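Local structure of putative methylase (Clostridium difficile, 3LDU) at residues Thr307-Gly312 with Gln323-Leu328; Tyr311-Glu316 with Ile343-Asp348. The protein probably acts as a methyltransferase that modifies guanine bases of ribosomal RNA, and holds GTP in its methyltransferase domain in this crystal. All coordinates share one frame; numbering follows the deposited sequence.

Contact 1. Residues Thr307-Gly312 with Gln323-Leu328. With GTP (guanosine-5'-triphosphate), chain B.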
loop_
_atom_site.group_PDB
_atom_site.type_symbol
_atom_site.label_atom_id
_atom_site.label_comp_id
_atom_site.label_asym_id
_atom_site.label_seq_id
_atom_site.Cartn_x
_atom_site.Cartn_y
_atom_site.Cartn_z
ATOM N N THR A 307 -5.018 -16.502 -0.137
ATOM C CA THR A 307 -3.832 -16.996 0.549
ATOM C C THR A 307 -2.527 -16.776 -0.214
ATOM O O THR A 307 -2.521 -16.617 -1.439
ATOM C CB THR A 307 -3.988 -18.519 0.866
ATOM O OG1 THR A 307 -2.969 -18.929 1.777
ATOM C CG2 THR A 307 -3.923 -19.353 -0.419
ATOM N N ASN A 308 -1.428 -16.798 0.543
ATOM C CA ASN A 308 -0.082 -16.528 0.050
ATOM C C ASN A 308 0.804 -17.726 0.437
ATOM O O ASN A 308 1.424 -17.736 1.504
ATOM C CB ASN A 308 0.375 -15.195 0.698
ATOM C CG ASN A 308 1.823 -14.840 0.438
ATOM O OD1 ASN A 308 2.542 -14.411 1.354
ATOM N ND2 ASN A 308 2.248 -14.949 -0.797
ATOM N N PRO A 309 0.803 -18.788 -0.394
ATOM C CA PRO A 309 1.552 -20.009 -0.042
ATOM C C PRO A 309 3.057 -19.799 -0.198
ATOM O O PRO A 309 3.467 -18.796 -0.775
ATOM C CB PRO A 309 1.073 -21.027 -1.093
ATOM C CG PRO A 309 0.675 -20.168 -2.278
ATOM C CD PRO A 309 0.043 -18.944 -1.650
ATOM N N PRO A 310 3.869 -20.748 0.286
ATOM C CA PRO A 310 5.305 -20.719 -0.024
ATOM C C PRO A 310 5.500 -20.669 -1.546
ATOM O O PRO A 310 4.694 -21.256 -2.263
ATOM C CB PRO A 310 5.812 -22.056 0.521
ATOM C CG PRO A 310 4.760 -22.532 1.477
ATOM C CD PRO A 310 3.463 -21.974 0.995
ATOM N N TYR A 311 6.540 -19.987 -2.023
ATOM C CA TYR A 311 6.766 -19.820 -3.463
ATOM C C TYR A 311 7.683 -20.875 -4.075
ATOM O O TYR A 311 7.719 -21.044 -5.301
ATOM C CB TYR A 311 7.384 -18.454 -3.760
ATOM C CG TYR A 311 6.550 -17.251 -3.355
ATOM C CD1 TYR A 311 7.111 -15.971 -3.334
ATOM C CD2 TYR A 311 5.211 -17.386 -3.014
ATOM C CE1 TYR A 311 6.357 -14.851 -2.975
ATOM C CE2 TYR A 311 4.442 -16.271 -2.657
ATOM C CZ TYR A 311 5.025 -15.011 -2.626
ATOM O OH TYR A 311 4.262 -13.920 -2.276
ATOM N N GLY A 312 8.459 -21.544 -3.230
ATOM C CA GLY A 312 9.402 -22.554 -3.685
ATOM C C GLY A 312 10.505 -21.995 -4.568
ATOM O O GLY A 312 10.905 -22.619 -5.544
ATOM N N GLN A 323 4.404 -30.335 -4.650
ATOM C CA GLN A 323 3.452 -31.261 -4.051
ATOM C C GLN A 323 2.378 -30.526 -3.250
ATOM O O GLN A 323 1.209 -30.908 -3.267
ATOM C CB GLN A 323 4.159 -32.297 -3.177
ATOM C CG GLN A 323 3.210 -33.335 -2.572
ATOM C CD GLN A 323 2.582 -34.268 -3.612
ATOM O OE1 GLN A 323 3.173 -34.548 -4.658
ATOM N NE2 GLN A 323 1.382 -34.759 -3.317
ATOM N N LEU A 324 2.776 -29.466 -2.553
ATOM C CA LEU A 324 1.825 -28.667 -1.799
ATOM C C LEU A 324 0.741 -28.130 -2.734
ATOM O O LEU A 324 -0.451 -28.232 -2.450
ATOM C CB LEU A 324 2.541 -27.509 -1.102
ATOM C CG LEU A 324 1.607 -26.487 -0.456
ATOM C CD1 LEU A 324 0.823 -27.137 0.671
ATOM C CD2 LEU A 324 2.408 -25.297 0.063
ATOM N N TYR A 325 1.163 -27.570 -3.864
ATOM C CA TYR A 325 0.223 -27.021 -4.834
ATOM C C TYR A 325 -0.782 -28.088 -5.301
ATOM O O TYR A 325 -1.977 -27.819 -5.394
ATOM C CB TYR A 325 0.972 -26.415 -6.023
ATOM C CG TYR A 325 1.776 -25.158 -5.694
ATOM C CD1 TYR A 325 1.526 -24.421 -4.542
ATOM C CD2 TYR A 325 2.792 -24.725 -6.536
ATOM C CE1 TYR A 325 2.262 -23.273 -4.243
ATOM C CE2 TYR A 325 3.533 -23.589 -6.248
ATOM C CZ TYR A 325 3.268 -22.867 -5.108
ATOM O OH TYR A 325 4.018 -21.739 -4.851
ATOM N N LYS A 326 -0.299 -29.299 -5.585
ATOM C CA LYS A 326 -1.177 -30.391 -6.001
ATOM C C LYS A 326 -2.163 -30.732 -4.885
ATOM O O LYS A 326 -3.368 -30.870 -5.103
ATOM C CB LYS A 326 -0.346 -31.632 -6.345
ATOM C CG LYS A 326 -1.155 -32.813 -6.818
ATOM C CD LYS A 326 -0.261 -34.047 -6.939
ATOM C CE LYS A 326 0.947 -33.775 -7.830
ATOM N NZ LYS A 326 0.541 -33.584 -9.251
ATOM N N GLU A 327 -1.637 -30.847 -3.679
ATOM C CA GLU A 327 -2.479 -31.162 -2.529
ATOM C C GLU A 327 -3.517 -30.075 -2.235
ATOM O O GLU A 327 -4.667 -30.386 -1.911
ATOM C CB GLU A 327 -1.615 -31.503 -1.321
ATOM C CG GLU A 327 -0.856 -32.821 -1.551
ATOM C CD GLU A 327 0.143 -33.154 -0.457
ATOM O OE1 GLU A 327 0.098 -32.528 0.616
ATOM O OE2 GLU A 327 0.976 -34.059 -0.673
ATOM N N LEU A 328 -3.126 -28.807 -2.369
ATOM C CA LEU A 328 -4.090 -27.719 -2.256
ATOM C C LEU A 328 -5.202 -27.803 -3.303
ATOM O O LEU A 328 -6.379 -27.597 -2.994
ATOM C CB LEU A 328 -3.398 -26.353 -2.372
ATOM C CG LEU A 328 -2.384 -26.028 -1.275
ATOM C CD1 LEU A 328 -1.666 -24.726 -1.609
ATOM C CD2 LEU A 328 -3.038 -25.942 0.115
HETATM P PG GTP B . 1.662 -13.225 5.758
HETATM O O1G GTP B . 0.188 -13.549 5.874
HETATM O O2G GTP B . 1.801 -11.810 5.267
HETATM O O3G GTP B . 2.347 -13.308 7.102
HETATM O O3B GTP B . 2.329 -14.266 4.710
HETATM P PB GTP B . 3.315 -15.430 5.244
HETATM O O1B GTP B . 4.735 -14.963 5.030
HETATM O O2B GTP B . 3.096 -15.702 6.707
HETATM O O3A GTP B . 3.090 -16.778 4.381
HETATM P PA GTP B . 4.437 -17.533 3.889
HETATM O O1A GTP B . 5.393 -17.613 5.060
HETATM O O2A GTP B . 5.083 -16.788 2.745
HETATM O "O5'" GTP B . 4.052 -19.037 3.480
HETATM C "C5'" GTP B . 2.743 -19.429 3.746
HETATM C "C4'" GTP B . 2.703 -20.025 5.148
HETATM O "O4'" GTP B . 2.189 -21.318 4.987
HETATM C "C3'" GTP B . 4.036 -20.196 5.878
HETATM O "O3'" GTP B . 3.954 -19.482 7.093
HETATM C "C2'" GTP B . 4.169 -21.686 6.179
HETATM O "O2'" GTP B . 4.471 -21.955 7.534
HETATM C "C1'" GTP B . 2.763 -22.176 5.938
HETATM N N9 GTP B . 2.632 -23.537 5.403
HETATM C C8 GTP B . 3.473 -24.296 4.633
HETATM N N7 GTP B . 2.849 -25.482 4.400
HETATM C C5 GTP B . 1.640 -25.475 5.018
HETATM C C6 GTP B . 0.611 -26.406 5.109
HETATM O O6 GTP B . 0.695 -27.516 4.559
HETATM N N1 GTP B . -0.514 -26.065 5.830
HETATM C C2 GTP B . -0.625 -24.832 6.448
HETATM N N2 GTP B . -1.732 -24.550 7.114
HETATM N N3 GTP B . 0.403 -23.896 6.371
HETATM C C4 GTP B . 1.501 -24.242 5.653
#
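The Tyr325 ring is met obliquely by the loop of Thr307-Gly312: Pro309 CG stands 4.0 Å from Tyr325 CE1, the two side chains crossing at about a right angle, and the carbonyl of Pro310 also comes in obliquely near the phenol end. Phe349 and Tyr346 each pack edge-to-face with this ring. With CG anti to its carbonyl carbon (chi1 -68°), Tyr325 extends from the helix until its hydroxyl meets the loop. Tyr325 OH donates to Pro310 O over 2.7 Å, in the carbonyl plane and on a lone pair, with a C=O...O angle of 144°. The same hydroxyl also bonds Thr344 OG1, so two partners fix the buried phenol oxygen.

Asn308, Pro309, Pro310 and Tyr311 spell the Asn-Pro-Pro-Tyr motif familiar from methyltransferases that modify amino groups. It follows strand 304-307 of the Rossmann-like sheet, and the Tyr325 bond ties its second proline to helix 315-333.

One residue earlier on the helix, Leu324 takes the other proline contact. Its CG lies anti to the backbone N (chi1 171°), and the side chain crosses that of Pro310 at about a right angle, Leu324 CD2 lying 3.6 Å from Pro310 CD. That pair forms part of the wall of the nucleotide pocket: Pro310 CG lies 3.8 Å from GTP C8, while the second methyl, Leu324 CD1, approaches GTP O6 at 3.9 Å. Toward the sugar, the backbone itself comes close, Asn308 O lying 3.1 Å from GTP C5'. Asp264, Ser206, Thr208 and Ile179 N hydrogen-bond the nucleotide from the rest of the pocket.

Contact 2. Residues Tyr311-Glu316 with Ile343-Asp348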
loop_
_atom_site.group_PDB
_atom_site.type_symbol
_atom_site.label_atom_id
_atom_site.label_comp_id
_atom_site.label_asym_id
_atom_site.label_seq_id
_atom_site.Cartn_x
_atom_site.Cartn_y
_atom_site.Cartn_z
ATOM N N TYR A 311 6.540 -19.987 -2.023
ATOM C CA TYR A 311 6.766 -19.820 -3.463
ATOM C C TYR A 311 7.683 -20.875 -4.075
ATOM O O TYR A 311 7.719 -21.044 -5.301
ATOM C CB TYR A 311 7.384 -18.454 -3.760
ATOM C CG TYR A 311 6.550 -17.251 -3.355
ATOM C CD1 TYR A 311 7.111 -15.971 -3.334
ATOM C CD2 TYR A 311 5.211 -17.386 -3.014
ATOM C CE1 TYR A 311 6.357 -14.851 -2.975
ATOM C CE2 TYR A 311 4.442 -16.271 -2.657
ATOM C CZ TYR A 311 5.025 -15.011 -2.626
ATOM O OH TYR A 311 4.262 -13.920 -2.276
ATOM N N GLY A 312 8.459 -21.544 -3.230
ATOM C CA GLY A 312 9.402 -22.554 -3.685
ATOM C C GLY A 312 10.505 -21.995 -4.568
ATOM O O GLY A 312 10.905 -22.619 -5.544
ATOM N N GLU A 313 11.010 -20.817 -4.221
ATOM C CA GLU A 313 12.036 -20.170 -5.035
ATOM C C GLU A 313 13.391 -20.868 -4.954
ATOM O O GLU A 313 14.170 -20.834 -5.911
ATOM C CB GLU A 313 12.174 -18.688 -4.665
ATOM C CG GLU A 313 10.926 -17.864 -4.957
ATOM C CD GLU A 313 11.196 -16.366 -4.970
ATOM O OE1 GLU A 313 12.358 -15.961 -4.744
ATOM O OE2 GLU A 313 10.244 -15.592 -5.213
ATOM N N ARG A 314 13.675 -21.501 -3.816
ATOM C CA ARG A 314 14.955 -22.184 -3.630
ATOM C C ARG A 314 14.912 -23.595 -4.205
ATOM O O ARG A 314 13.917 -24.293 -4.057
ATOM C CB ARG A 314 15.335 -22.232 -2.148
ATOM C CG ARG A 314 15.421 -20.852 -1.496
ATOM C CD ARG A 314 16.205 -20.881 -0.186
ATOM N NE ARG A 314 15.558 -21.702 0.835
ATOM C CZ ARG A 314 15.994 -22.896 1.226
ATOM N NH1 ARG A 314 17.089 -23.416 0.683
ATOM N NH2 ARG A 314 15.338 -23.567 2.163
ATOM N N LEU A 315 15.991 -24.007 -4.862
ATOM C CA LEU A 315 16.048 -25.347 -5.450
ATOM C C LEU A 315 15.738 -26.434 -4.424
ATOM O O LEU A 315 15.113 -27.449 -4.737
ATOM C CB LEU A 315 17.424 -25.603 -6.071
ATOM C CG LEU A 315 17.614 -25.104 -7.503
ATOM C CD1 LEU A 315 19.062 -25.255 -7.942
ATOM C CD2 LEU A 315 16.682 -25.854 -8.442
ATOM N N GLU A 316 16.196 -26.214 -3.197
ATOM C CA GLU A 316 16.041 -27.180 -2.120
ATOM C C GLU A 316 14.576 -27.337 -1.693
ATOM O O GLU A 316 14.200 -28.357 -1.111
ATOM C CB GLU A 316 16.900 -26.748 -0.930
ATOM C CG GLU A 316 16.686 -27.539 0.344
ATOM C CD GLU A 316 17.350 -26.886 1.544
ATOM O OE1 GLU A 316 17.936 -25.792 1.379
ATOM O OE2 GLU A 316 17.283 -27.464 2.649
ATOM N N ILE A 343 -1.650 -16.198 -4.361
ATOM C CA ILE A 343 -0.548 -15.427 -4.921
ATOM C C ILE A 343 0.763 -16.203 -4.791
ATOM O O ILE A 343 1.086 -16.727 -3.723
ATOM C CB ILE A 343 -0.440 -14.019 -4.257
ATOM C CG1 ILE A 343 0.753 -13.266 -4.847
ATOM C CG2 ILE A 343 -0.354 -14.128 -2.728
ATOM C CD1 ILE A 343 0.742 -11.741 -4.569
ATOM N N THR A 344 1.491 -16.338 -5.890
ATOM C CA THR A 344 2.775 -17.020 -5.850
ATOM C C THR A 344 3.642 -16.601 -7.016
ATOM O O THR A 344 3.130 -16.218 -8.069
ATOM C CB THR A 344 2.633 -18.566 -5.842
ATOM O OG1 THR A 344 3.943 -19.147 -5.839
ATOM C CG2 THR A 344 1.871 -19.055 -7.066
ATOM N N SER A 345 4.956 -16.691 -6.834
ATOM C CA SER A 345 5.891 -16.379 -7.909
ATOM C C SER A 345 6.225 -17.618 -8.728
ATOM O O SER A 345 6.960 -17.537 -9.719
ATOM C CB SER A 345 7.177 -15.776 -7.347
ATOM O OG SER A 345 7.876 -16.723 -6.556
ATOM N N TYR A 346 5.688 -18.763 -8.316
ATOM C CA TYR A 346 5.899 -20.005 -9.057
ATOM C C TYR A 346 5.162 -19.934 -10.401
ATOM O O TYR A 346 3.934 -19.977 -10.452
ATOM C CB TYR A 346 5.450 -21.215 -8.230
ATOM C CG TYR A 346 5.884 -22.537 -8.835
ATOM C CD1 TYR A 346 7.155 -23.043 -8.597
ATOM C CD2 TYR A 346 5.031 -23.261 -9.650
ATOM C CE1 TYR A 346 7.565 -24.238 -9.156
ATOM C CE2 TYR A 346 5.429 -24.461 -10.211
ATOM C CZ TYR A 346 6.700 -24.942 -9.961
ATOM O OH TYR A 346 7.118 -26.136 -10.508
ATOM N N GLU A 347 5.922 -19.810 -11.483
ATOM C CA GLU A 347 5.344 -19.569 -12.809
ATOM C C GLU A 347 4.320 -20.620 -13.242
ATOM O O GLU A 347 3.233 -20.286 -13.717
ATOM C CB GLU A 347 6.449 -19.454 -13.864
ATOM C CG GLU A 347 7.179 -18.118 -13.861
ATOM C CD GLU A 347 6.391 -17.015 -14.547
ATOM O OE1 GLU A 347 6.151 -17.132 -15.768
ATOM O OE2 GLU A 347 6.024 -16.029 -13.871
ATOM N N ASP A 348 4.673 -21.888 -13.066
ATOM C CA ASP A 348 3.841 -22.989 -13.537
ATOM C C ASP A 348 2.853 -23.474 -12.475
ATOM O O ASP A 348 2.567 -24.675 -12.377
ATOM C CB ASP A 348 4.730 -24.148 -13.976
ATOM C CG ASP A 348 4.064 -25.035 -15.004
ATOM O OD1 ASP A 348 3.263 -24.511 -15.809
ATOM O OD2 ASP A 348 4.347 -26.251 -15.009
HETATM O O HOH W 1 8.865 -19.558 -7.269
#
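Tyr311 lays its side chain along the chain from Ser345 back to Ile343. CB begins beside the serine hydroxyl, Tyr311 CB to Ser345 OG being 3.3 Å, and CG and CD1 share that same oxygen as their nearest neighbour. Over one ring face comes the peptide between Thr344 and Ser345, with Ser345 N 3.8 Å above the plane and offset toward the rim; this nitrogen is buried and has no polar partner in the model. On the other ring side, Tyr311 CD2 lies 3.6 Å from Thr344 OG1. Further out, Ile343 O approaches the ring obliquely, 3.6 Å from Tyr311 CE2, and the hydroxyl finishes beside the amide group of Asn308.

Polar groups close the other end. Ser345 OG sits between its backbone N and carbonyl carbon (chi1 65°), which turns it to Glu313. It donates to Glu313 OE2 at 2.9 Å, on the anti side of the carboxylate and 17° out of its plane. A water donates both to Tyr311 O and to Ser345 OG, bridging the segments. Beyond the strand end, Tyr346 N donates to Thr344 OG1 over 3.1 Å, an ST turn that starts the chain bending away, and Tyr346 CB packs against Tyr311 O at 3.7 Å.

The contact lies within one beta-alpha-beta unit, bringing the loop between strand 304-307 and helix 315-333 against the end of strand 339-344. Strand 368-375 flanks it through Leu368 and Thr370, which touch Tyr311, while Phe349 of helix 349-353 packs against Thr344.

In the fold
Both contacts belong to the same beta-alpha-beta unit and start from one loop, sharing Tyr311 and Gly312; their centres are about 9 Å apart. Contact 1 is the buried one, where the two prolines and Leu324 line the GTP pocket and a single phenol bond supplies the polarity between its segments. Contact 2 is only partly buried: its tyrosine packs on backbone, and toward solvent it turns to a carboxylate, a serine and a bridging water. The Tyr325 phenol reaches from contact 1 into contact 2, and a probable hydrogen bond from Ile343 N to Thr307 O, at 3.1 Å, adds a rung between neighbouring parallel strands of the sheet.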